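Local coordinates for protein amphinase-2 (Rana pipiens, PDB 2P7S) that cleaves RNA as a secreted, cytotoxic endonuclease of the pancreatic ribonuclease family, acting on poly(U), poly(C) and the dinucleotides CpA and UpA, at residues A[55-65]-A[96-106]; A[67-78]-A[106-114]. One frame throughout, in Å; residues are numbered along the deposited sequence.

How the contacts relate
The centres of contact 1 and contact 2 lie about 11 Å apart. Both reach the same curved sheet of the ribonuclease, and both use strand 104-111, with Val106 common to the two. Along the chain their segments alternate: 55-65, 67-78, 96-106, then 106-114. Contact 1 ties segment 55-65 to the hairpin of strands 86-101 and 104-111. Contact 2 joins strands 65-69 and 74-83 to the second arm of that hairpin and to the C-terminus. The Cys97-Cys114 disulfide links the two contacts directly. Contact 2 also holds His107, by similarity the proton donor of the active site, so one strand, 104-111, runs from the disulfide-tied hairpin of contact 1 to the probable proton donor in contact 2.

Contact 1: residues A[55-65]-A[96-106]; sequences VKEICRRATGR and ICITCRDNYPV
Cys59 and Cys100 are joined by a disulfide with a chi3 of -86°. It pins segment 55-65 to strand 86-101. Pro105 lies over this bridge, its CG 3.7 Å from Cys59 SG. Ala62 CB packs on Cys100 CB from the turn of residues 59-62.

Ile58 points its side chain at strand 86-101. Its CB already meets Ile98 CD1, at 3.7 Å. CG1 lies beside the backbone N (chi1 -58°), which leaves CG2 anti to that N. Ile58 CG2 comes closer to the same methyl, Ile98 CD1, at 3.6 Å. The other branch, CG1, carries CD1 to Ile96. There Ile58 CD1 touches Ile96 CD1 at 3.7 Å, and the two side chains cross at about a right angle.

Polar bonds hold the far end. Gly64 N donates to Asp102 OD1 over 3.0 Å, from above the carboxylate plane. In return Asp102 N donates to Gly64 O with an almost straight N-H...O angle of 178°. Asp102 OD2 uses its anti lone pair to take a bond from Arg101 NH1 at 2.7 Å, a salt bridge. Arg65 lays one face of its guanidinium over Arg101 CG, while its charge pairs with Glu7 of helix 6-15. A water spans Lys56 O and Asn103 O.

The loop is therefore fixed by a covalent bond and apolar branches on one side and, on the other, by an aspartate held by its backbone N and both carboxylate oxygens. With an arginine and a backbone N-H on its oxygens, Asp102 probably stays ionised.

Contact 2: residues A[67-78]-A[106-114]; sequences NKSSTQQFTLTT and VHFVKTGKC. With ACT (acetate ion), chain D; ACT (acetate ion), chain C.
Ser69 OG accepts a hydrogen bond from Cys114 N at 2.8 Å, with an N-H...O angle of 172°. The hydroxyl lies beside its own backbone N (chi1 -67°), which turns it to the C-terminal residue. Replacing Ser69 by an alanine removes the hydroxyl and would probably leave Cys114 N without its acceptor and the C-terminal residue freer to shift about its disulfide. Cys114 CB also touches Ser69 OG, at 3.4 Å. The sulfur of Cys114 lies 3.6 Å from Lys68 C and continues into the disulfide with Cys97.

The tightest packing is between Leu76 and Thr111. They reach toward each other tip to tip. Leu76 CD1 and Thr111 CG2 are 3.4 Å apart, closer than usual van der Waals contact.

The outer side is looser. Lys113 runs along Ser69, with its CD 3.8 Å from Ser69 CB, and its NZ donates to Ser70 O over 3.1 Å. The amine lies 24° out of that carbonyl plane and also makes a cation-pi contact with Phe95. At the exposed edge Asn67 crosses Val109 at about a right angle, ND2 to CG2 being 3.8 Å. Asn67 OD1 is hydrogen-bonded to Thr99 OG1.

Two acetates, probably from the crystallisation liquor, sit on segment 106-114. One takes bonds from His107 ND1, at the ring edge, and from Phe108 N; the other takes one from Thr111 N. Acetate is also hydrogen-bonded to His15 NE2 and to Thr46 OG1. The C-terminal Cys97-Cys114 bridge is characteristic of frog ribonucleases. The acetate on His107 and Phe108 N is consistent with the phosphate-binding centre of the pancreatic ribonuclease fold.

Contact 1: residues A[55-65]-A[96-106]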
loop_
_atom_site.group_PDB
_atom_site.type_symbol
_atom_site.label_atom_id
_atom_site.label_comp_id
_atom_site.label_asym_id
_atom_site.label_seq_id
_atom_site.Cartn_x
_atom_site.Cartn_y
_atom_site.Cartn_z
ATOM N N VAL A 55 7.708 1.916 6.817
ATOM C CA VAL A 55 7.092 0.752 6.190
ATOM C C VAL A 55 8.151 -0.328 5.959
ATOM O O VAL A 55 7.892 -1.515 6.150
ATOM C CB VAL A 55 6.421 1.115 4.838
ATOM C CG1 VAL A 55 5.698 -0.110 4.273
ATOM C CG2 VAL A 55 5.433 2.252 5.036
ATOM N N LYS A 56 9.345 0.082 5.554
ATOM C CA LYS A 56 10.408 -0.889 5.334
ATOM C C LYS A 56 10.800 -1.563 6.650
ATOM O O LYS A 56 11.123 -2.751 6.670
ATOM C CB LYS A 56 11.628 -0.215 4.701
ATOM C CG LYS A 56 12.776 -1.172 4.445
ATOM C CD LYS A 56 13.845 -0.543 3.567
ATOM C CE LYS A 56 14.981 -1.528 3.314
ATOM N NZ LYS A 56 15.947 -0.978 2.319
ATOM N N GLU A 57 10.749 -0.808 7.746
ATOM C CA GLU A 57 11.090 -1.329 9.069
ATOM C C GLU A 57 10.278 -2.574 9.432
ATOM O O GLU A 57 10.702 -3.388 10.256
ATOM C CB GLU A 57 10.852 -0.259 10.144
ATOM C CG GLU A 57 11.689 1.006 10.001
ATOM C CD GLU A 57 11.439 2.000 11.124
ATOM O OE1 GLU A 57 11.676 1.644 12.297
ATOM O OE2 GLU A 57 11.003 3.136 10.838
ATOM N N ILE A 58 9.100 -2.715 8.830
ATOM C CA ILE A 58 8.245 -3.859 9.124
ATOM C C ILE A 58 8.974 -5.173 8.840
ATOM O O ILE A 58 8.685 -6.205 9.448
ATOM C CB ILE A 58 6.949 -3.827 8.275
ATOM C CG1 ILE A 58 6.187 -2.521 8.525
ATOM C CG2 ILE A 58 6.069 -5.019 8.628
ATOM C CD1 ILE A 58 4.993 -2.311 7.588
ATOM N N CYS A 59 9.933 -5.127 7.924
ATOM C CA CYS A 59 10.678 -6.322 7.543
ATOM C C CYS A 59 12.085 -6.428 8.151
ATOM O O CYS A 59 12.854 -7.311 7.774
ATOM C CB CYS A 59 10.804 -6.373 6.018
ATOM S SG CYS A 59 9.232 -6.412 5.089
ATOM N N ARG A 60 12.415 -5.554 9.096
ATOM C CA ARG A 60 13.757 -5.561 9.673
ATOM C C ARG A 60 14.263 -6.862 10.288
ATOM O O ARG A 60 15.469 -7.039 10.436
ATOM C CB ARG A 60 13.921 -4.424 10.689
ATOM C CG ARG A 60 13.042 -4.491 11.925
ATOM C CD ARG A 60 13.562 -3.500 12.962
ATOM N NE ARG A 60 12.538 -3.067 13.908
ATOM C CZ ARG A 60 11.900 -3.868 14.756
ATOM N NH1 ARG A 60 12.173 -5.165 14.789
ATOM N NH2 ARG A 60 10.982 -3.366 15.572
ATOM N N ARG A 61 13.368 -7.778 10.641
ATOM C CA ARG A 61 13.820 -9.037 11.228
ATOM C C ARG A 61 13.363 -10.255 10.444
ATOM O O ARG A 61 13.511 -11.386 10.903
ATOM C CB ARG A 61 13.355 -9.141 12.683
ATOM C CG ARG A 61 13.802 -7.961 13.532
ATOM C CD ARG A 61 14.155 -8.368 14.951
ATOM N NE ARG A 61 14.514 -7.215 15.771
ATOM C CZ ARG A 61 15.493 -6.360 15.484
ATOM N NH1 ARG A 61 16.226 -6.523 14.386
ATOM N NH2 ARG A 61 15.742 -5.340 16.295
ATOM N N ALA A 62 12.827 -10.021 9.251
ATOM C CA ALA A 62 12.336 -11.100 8.406
ATOM C C ALA A 62 13.414 -11.767 7.557
ATOM O O ALA A 62 14.321 -11.110 7.042
ATOM C CB ALA A 62 11.221 -10.579 7.502
ATOM N N THR A 63 13.303 -13.086 7.416
ATOM C CA THR A 63 14.239 -13.852 6.607
ATOM C C THR A 63 13.428 -14.627 5.570
ATOM O O THR A 63 12.421 -15.258 5.910
ATOM C CB THR A 63 15.066 -14.838 7.472
ATOM O OG1 THR A 63 14.191 -15.776 8.109
ATOM C CG2 THR A 63 15.842 -14.078 8.547
ATOM N N GLY A 64 13.861 -14.565 4.311
ATOM C CA GLY A 64 13.159 -15.248 3.239
ATOM C C GLY A 64 11.865 -14.529 2.891
ATOM O O GLY A 64 11.629 -13.411 3.351
ATOM N N ARG A 65 11.026 -15.159 2.073
ATOM C CA ARG A 65 9.745 -14.565 1.704
ATOM C C ARG A 65 8.720 -15.006 2.741
ATOM O O ARG A 65 8.324 -16.168 2.773
ATOM C CB ARG A 65 9.314 -15.030 0.312
ATOM C CG ARG A 65 10.165 -14.477 -0.819
ATOM C CD ARG A 65 9.711 -15.002 -2.174
ATOM N NE ARG A 65 10.444 -14.387 -3.281
ATOM C CZ ARG A 65 10.321 -13.113 -3.649
ATOM N NH1 ARG A 65 9.492 -12.303 -3.001
ATOM N NH2 ARG A 65 11.025 -12.646 -4.671
ATOM N N ILE A 96 -0.902 -3.343 9.288
ATOM C CA ILE A 96 -0.991 -3.901 7.952
ATOM C C ILE A 96 -0.231 -5.208 7.911
ATOM O O ILE A 96 0.646 -5.460 8.737
ATOM C CB ILE A 96 -0.429 -2.941 6.872
ATOM C CG1 ILE A 96 1.049 -2.635 7.146
ATOM C CG2 ILE A 96 -1.260 -1.667 6.844
ATOM C CD1 ILE A 96 1.708 -1.760 6.077
ATOM N N CYS A 97 -0.600 -6.049 6.956
ATOM C CA CYS A 97 0.031 -7.340 6.773
ATOM C C CYS A 97 0.665 -7.312 5.395
ATOM O O CYS A 97 -0.018 -7.093 4.390
ATOM C CB CYS A 97 -1.010 -8.466 6.852
ATOM S SG CYS A 97 -0.300 -10.094 6.447
ATOM N N ILE A 98 1.975 -7.521 5.349
ATOM C CA ILE A 98 2.697 -7.495 4.085
ATOM C C ILE A 98 3.595 -8.711 3.936
ATOM O O ILE A 98 3.874 -9.418 4.908
ATOM C CB ILE A 98 3.597 -6.234 3.977
ATOM C CG1 ILE A 98 4.673 -6.273 5.063
ATOM C CG2 ILE A 98 2.764 -4.972 4.116
ATOM C CD1 ILE A 98 5.640 -5.105 5.016
ATOM N N THR A 99 4.035 -8.960 2.711
ATOM C CA THR A 99 4.949 -10.064 2.464
ATOM C C THR A 99 6.305 -9.393 2.349
ATOM O O THR A 99 6.439 -8.373 1.673
ATOM C CB THR A 99 4.671 -10.787 1.135
ATOM O OG1 THR A 99 3.311 -11.228 1.101
ATOM C CG2 THR A 99 5.595 -11.993 0.987
ATOM N N CYS A 100 7.293 -9.956 3.031
ATOM C CA CYS A 100 8.648 -9.429 3.002
ATOM C C CYS A 100 9.522 -10.389 2.221
ATOM O O CYS A 100 9.248 -11.590 2.175
ATOM C CB CYS A 100 9.238 -9.347 4.410
ATOM S SG CYS A 100 8.463 -8.220 5.603
ATOM N N ARG A 101 10.562 -9.845 1.599
ATOM C CA ARG A 101 11.556 -10.643 0.891
ATOM C C ARG A 101 12.753 -10.159 1.693
ATOM O O ARG A 101 13.333 -9.117 1.389
ATOM C CB ARG A 101 11.681 -10.227 -0.574
ATOM C CG ARG A 101 12.504 -11.202 -1.434
ATOM C CD ARG A 101 13.996 -11.100 -1.148
ATOM N NE ARG A 101 14.552 -9.830 -1.612
ATOM C CZ ARG A 101 15.782 -9.403 -1.337
ATOM N NH1 ARG A 101 16.595 -10.143 -0.595
ATOM N NH2 ARG A 101 16.199 -8.231 -1.803
ATOM N N ASP A 102 13.079 -10.894 2.752
ATOM C CA ASP A 102 14.154 -10.505 3.650
ATOM C C ASP A 102 13.799 -9.128 4.240
ATOM O O ASP A 102 12.750 -8.981 4.876
ATOM C CB ASP A 102 15.499 -10.465 2.911
ATOM C CG ASP A 102 15.966 -11.851 2.468
ATOM O OD1 ASP A 102 16.005 -12.770 3.313
ATOM O OD2 ASP A 102 16.295 -12.021 1.277
ATOM N N ASN A 103 14.637 -8.117 4.015
ATOM C CA ASN A 103 14.383 -6.790 4.582
ATOM C C ASN A 103 13.514 -5.844 3.745
ATOM O O ASN A 103 13.306 -4.690 4.127
ATOM C CB ASN A 103 15.720 -6.107 4.906
ATOM C CG ASN A 103 16.604 -5.917 3.675
ATOM O OD1 ASN A 103 16.729 -6.811 2.827
ATOM N ND2 ASN A 103 17.240 -4.752 3.584
ATOM N N TYR A 104 12.990 -6.332 2.624
ATOM C CA TYR A 104 12.165 -5.500 1.743
ATOM C C TYR A 104 10.681 -5.860 1.608
ATOM O O TYR A 104 10.336 -7.008 1.355
ATOM C CB TYR A 104 12.749 -5.496 0.327
ATOM C CG TYR A 104 14.051 -4.755 0.184
ATOM C CD1 TYR A 104 15.265 -5.438 0.092
ATOM C CD2 TYR A 104 14.071 -3.363 0.152
ATOM C CE1 TYR A 104 16.471 -4.741 -0.028
ATOM C CE2 TYR A 104 15.262 -2.664 0.034
ATOM C CZ TYR A 104 16.454 -3.355 -0.054
ATOM O OH TYR A 104 17.624 -2.643 -0.155
ATOM N N PRO A 105 9.787 -4.874 1.789
ATOM C CA PRO A 105 8.358 -5.180 1.637
ATOM C C PRO A 105 8.164 -5.438 0.141
ATOM O O PRO A 105 8.669 -4.671 -0.684
ATOM C CB PRO A 105 7.679 -3.882 2.071
ATOM C CG PRO A 105 8.625 -3.328 3.097
ATOM C CD PRO A 105 9.983 -3.577 2.464
ATOM N N VAL A 106 7.466 -6.508 -0.227
ATOM C CA VAL A 106 7.258 -6.790 -1.642
ATOM C C VAL A 106 5.796 -6.955 -2.045
ATOM O O VAL A 106 5.463 -6.857 -3.222
ATOM C CB VAL A 106 8.058 -8.055 -2.103
ATOM C CG1 VAL A 106 9.547 -7.837 -1.864
ATOM C CG2 VAL A 106 7.586 -9.298 -1.363
HETATM O O HOH W 1 13.574 -4.025 6.550
#

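Contact 2: residues A[67-78]-A[106-114]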
loop_
_atom_site.group_PDB
_atom_site.type_symbol
_atom_site.label_atom_id
_atom_site.label_comp_id
_atom_site.label_asym_id
_atom_site.label_seq_id
_atom_site.Cartn_x
_atom_site.Cartn_y
_atom_site.Cartn_z
ATOM N N ASN A 67 5.223 -13.448 5.384
ATOM C CA ASN A 67 4.288 -12.383 5.726
ATOM C C ASN A 67 4.590 -11.887 7.130
ATOM O O ASN A 67 4.875 -12.683 8.025
ATOM C CB ASN A 67 2.840 -12.886 5.664
ATOM C CG ASN A 67 2.360 -13.099 4.246
ATOM O OD1 ASN A 67 3.093 -12.853 3.285
ATOM N ND2 ASN A 67 1.117 -13.550 4.103
ATOM N N LYS A 68 4.532 -10.573 7.316
ATOM C CA LYS A 68 4.796 -9.959 8.614
ATOM C C LYS A 68 3.750 -8.901 8.960
ATOM O O LYS A 68 3.335 -8.129 8.097
ATOM C CB LYS A 68 6.179 -9.293 8.615
ATOM C CG LYS A 68 7.361 -10.247 8.476
ATOM C CD LYS A 68 7.504 -11.126 9.711
ATOM C CE LYS A 68 8.774 -11.971 9.647
ATOM N NZ LYS A 68 8.954 -12.793 10.879
ATOM N N SER A 69 3.332 -8.868 10.223
ATOM C CA SER A 69 2.367 -7.873 10.691
ATOM C C SER A 69 3.173 -6.689 11.217
ATOM O O SER A 69 4.206 -6.883 11.855
ATOM C CB SER A 69 1.506 -8.428 11.839
ATOM O OG SER A 69 0.650 -9.471 11.408
ATOM N N SER A 70 2.718 -5.470 10.947
ATOM C CA SER A 70 3.425 -4.293 11.435
ATOM C C SER A 70 3.111 -4.136 12.920
ATOM O O SER A 70 2.024 -4.489 13.369
ATOM C CB SER A 70 2.983 -3.038 10.676
ATOM O OG SER A 70 1.616 -2.752 10.913
ATOM N N THR A 71 4.065 -3.612 13.679
ATOM C CA THR A 71 3.864 -3.425 15.105
ATOM C C THR A 71 3.260 -2.055 15.378
ATOM O O THR A 71 2.778 -1.780 16.476
ATOM C CB THR A 71 5.194 -3.586 15.879
ATOM O OG1 THR A 71 6.195 -2.734 15.309
ATOM C CG2 THR A 71 5.666 -5.031 15.811
ATOM N N GLN A 72 3.281 -1.200 14.362
ATOM C CA GLN A 72 2.723 0.138 14.473
ATOM C C GLN A 72 1.543 0.267 13.513
ATOM O O GLN A 72 1.431 -0.500 12.555
ATOM C CB GLN A 72 3.793 1.178 14.139
ATOM C CG GLN A 72 4.488 0.941 12.809
ATOM C CD GLN A 72 5.547 1.987 12.507
ATOM O OE1 GLN A 72 5.275 3.189 12.527
ATOM N NE2 GLN A 72 6.762 1.530 12.214
ATOM N N GLN A 73 0.658 1.223 13.781
ATOM C CA GLN A 73 -0.507 1.447 12.931
ATOM C C GLN A 73 -0.209 2.561 11.930
ATOM O O GLN A 73 0.549 3.484 12.229
ATOM C CB GLN A 73 -1.725 1.858 13.771
ATOM C CG GLN A 73 -2.209 0.832 14.790
ATOM C CD GLN A 73 -3.523 1.251 15.446
ATOM O OE1 GLN A 73 -4.563 1.318 14.791
ATOM N NE2 GLN A 73 -3.476 1.540 16.743
ATOM N N PHE A 74 -0.808 2.475 10.746
ATOM C CA PHE A 74 -0.618 3.500 9.721
ATOM C C PHE A 74 -1.964 4.039 9.261
ATOM O O PHE A 74 -2.995 3.405 9.476
ATOM C CB PHE A 74 0.112 2.935 8.495
ATOM C CG PHE A 74 1.481 2.407 8.788
ATOM C CD1 PHE A 74 1.650 1.147 9.355
ATOM C CD2 PHE A 74 2.606 3.171 8.502
ATOM C CE1 PHE A 74 2.924 0.656 9.630
ATOM C CE2 PHE A 74 3.883 2.691 8.775
ATOM C CZ PHE A 74 4.041 1.431 9.339
ATOM N N THR A 75 -1.944 5.213 8.639
ATOM C CA THR A 75 -3.154 5.827 8.097
ATOM C C THR A 75 -3.290 5.198 6.714
ATOM O O THR A 75 -2.373 5.301 5.893
ATOM C CB THR A 75 -2.992 7.348 7.954
ATOM O OG1 THR A 75 -2.698 7.913 9.235
ATOM C CG2 THR A 75 -4.269 7.972 7.410
ATOM N N LEU A 76 -4.430 4.558 6.459
ATOM C CA LEU A 76 -4.659 3.852 5.201
ATOM C C LEU A 76 -5.883 4.253 4.391
ATOM O O LEU A 76 -6.986 4.335 4.927
ATOM C CB LEU A 76 -4.785 2.361 5.489
ATOM C CG LEU A 76 -3.686 1.705 6.316
ATOM C CD1 LEU A 76 -4.197 0.372 6.840
ATOM C CD2 LEU A 76 -2.439 1.521 5.465
ATOM N N THR A 77 -5.682 4.479 3.096
ATOM C CA THR A 77 -6.779 4.806 2.197
ATOM C C THR A 77 -6.984 3.619 1.268
ATOM O O THR A 77 -6.058 3.175 0.589
ATOM C CB THR A 77 -6.482 6.043 1.344
ATOM O OG1 THR A 77 -6.477 7.202 2.179
ATOM C CG2 THR A 77 -7.534 6.207 0.252
ATOM N N THR A 78 -8.198 3.091 1.248
ATOM C CA THR A 78 -8.491 1.967 0.383
ATOM C C THR A 78 -9.437 2.431 -0.721
ATOM O O THR A 78 -10.462 3.045 -0.444
ATOM C CB THR A 78 -9.134 0.805 1.191
ATOM O OG1 THR A 78 -8.167 0.279 2.109
ATOM C CG2 THR A 78 -9.596 -0.306 0.262
ATOM N N VAL A 106 7.466 -6.508 -0.227
ATOM C CA VAL A 106 7.258 -6.790 -1.642
ATOM C C VAL A 106 5.796 -6.955 -2.045
ATOM O O VAL A 106 5.463 -6.857 -3.222
ATOM C CB VAL A 106 8.058 -8.055 -2.103
ATOM C CG1 VAL A 106 9.547 -7.837 -1.864
ATOM C CG2 VAL A 106 7.586 -9.298 -1.363
ATOM N N HIS A 107 4.914 -7.187 -1.081
ATOM C CA HIS A 107 3.507 -7.365 -1.430
ATOM C C HIS A 107 2.583 -6.955 -0.299
ATOM O O HIS A 107 2.847 -7.241 0.867
ATOM C CB HIS A 107 3.247 -8.833 -1.806
ATOM C CG HIS A 107 1.849 -9.104 -2.277
ATOM N ND1 HIS A 107 1.347 -8.598 -3.457
ATOM C CD2 HIS A 107 0.845 -9.827 -1.720
ATOM C CE1 HIS A 107 0.095 -8.996 -3.607
ATOM N NE2 HIS A 107 -0.234 -9.743 -2.566
ATOM N N PHE A 108 1.494 -6.275 -0.644
ATOM C CA PHE A 108 0.532 -5.869 0.369
ATOM C C PHE A 108 -0.527 -6.964 0.439
ATOM O O PHE A 108 -1.205 -7.238 -0.547
ATOM C CB PHE A 108 -0.114 -4.535 0.003
ATOM C CG PHE A 108 -1.026 -4.002 1.064
ATOM C CD1 PHE A 108 -2.350 -4.428 1.145
ATOM C CD2 PHE A 108 -0.556 -3.099 2.005
ATOM C CE1 PHE A 108 -3.189 -3.958 2.151
ATOM C CE2 PHE A 108 -1.389 -2.624 3.021
ATOM C CZ PHE A 108 -2.704 -3.056 3.091
ATOM N N VAL A 109 -0.647 -7.596 1.602
ATOM C CA VAL A 109 -1.601 -8.686 1.794
ATOM C C VAL A 109 -2.978 -8.202 2.244
ATOM O O VAL A 109 -3.989 -8.481 1.595
ATOM C CB VAL A 109 -1.060 -9.705 2.836
ATOM C CG1 VAL A 109 -2.050 -10.865 3.019
ATOM C CG2 VAL A 109 0.298 -10.232 2.386
ATOM N N LYS A 110 -3.020 -7.481 3.357
ATOM C CA LYS A 110 -4.288 -6.974 3.869
ATOM C C LYS A 110 -4.082 -5.928 4.947
ATOM O O LYS A 110 -2.982 -5.767 5.471
ATOM C CB LYS A 110 -5.115 -8.117 4.462
ATOM C CG LYS A 110 -4.455 -8.780 5.663
ATOM C CD LYS A 110 -5.311 -9.889 6.267
ATOM C CE LYS A 110 -6.510 -9.334 7.026
ATOM N NZ LYS A 110 -7.250 -10.407 7.757
ATOM N N THR A 111 -5.158 -5.219 5.267
ATOM C CA THR A 111 -5.135 -4.210 6.314
ATOM C C THR A 111 -5.341 -4.985 7.619
ATOM O O THR A 111 -6.082 -5.968 7.648
ATOM C CB THR A 111 -6.274 -3.176 6.120
ATOM O OG1 THR A 111 -6.021 -2.397 4.941
ATOM C CG2 THR A 111 -6.366 -2.254 7.311
ATOM N N GLY A 112 -4.678 -4.551 8.685
ATOM C CA GLY A 112 -4.785 -5.236 9.963
ATOM C C GLY A 112 -3.703 -6.301 10.105
ATOM O O GLY A 112 -2.884 -6.491 9.202
ATOM N N LYS A 113 -3.698 -6.989 11.244
ATOM C CA LYS A 113 -2.730 -8.051 11.516
ATOM C C LYS A 113 -2.926 -9.201 10.536
ATOM O O LYS A 113 -4.045 -9.447 10.080
ATOM C CB LYS A 113 -2.921 -8.587 12.936
ATOM C CG LYS A 113 -2.689 -7.575 14.038
ATOM C CD LYS A 113 -1.213 -7.289 14.196
ATOM C CE LYS A 113 -0.953 -6.393 15.386
ATOM N NZ LYS A 113 0.495 -6.089 15.504
ATOM N N CYS A 114 -1.845 -9.907 10.216
ATOM C CA CYS A 114 -1.939 -11.034 9.295
ATOM C C CYS A 114 -2.849 -12.109 9.881
ATOM O O CYS A 114 -3.005 -12.133 11.119
ATOM C CB CYS A 114 -0.561 -11.651 9.042
ATOM S SG CYS A 114 0.653 -10.615 8.161
ATOM O OXT CYS A 114 -3.370 -12.928 9.097
HETATM C C ACT D . 2.266 -5.603 -4.502
HETATM O O ACT D . 2.207 -6.552 -5.314
HETATM O OXT ACT D . 1.552 -5.414 -3.408
HETATM C CH3 ACT D . 3.293 -4.524 -4.814
HETATM C C ACT C . -7.539 -4.367 2.324
HETATM O O ACT C . -7.359 -5.193 3.248
HETATM O OXT ACT C . -6.654 -3.874 1.480
HETATM C CH3 ACT C . -8.961 -3.862 2.145
#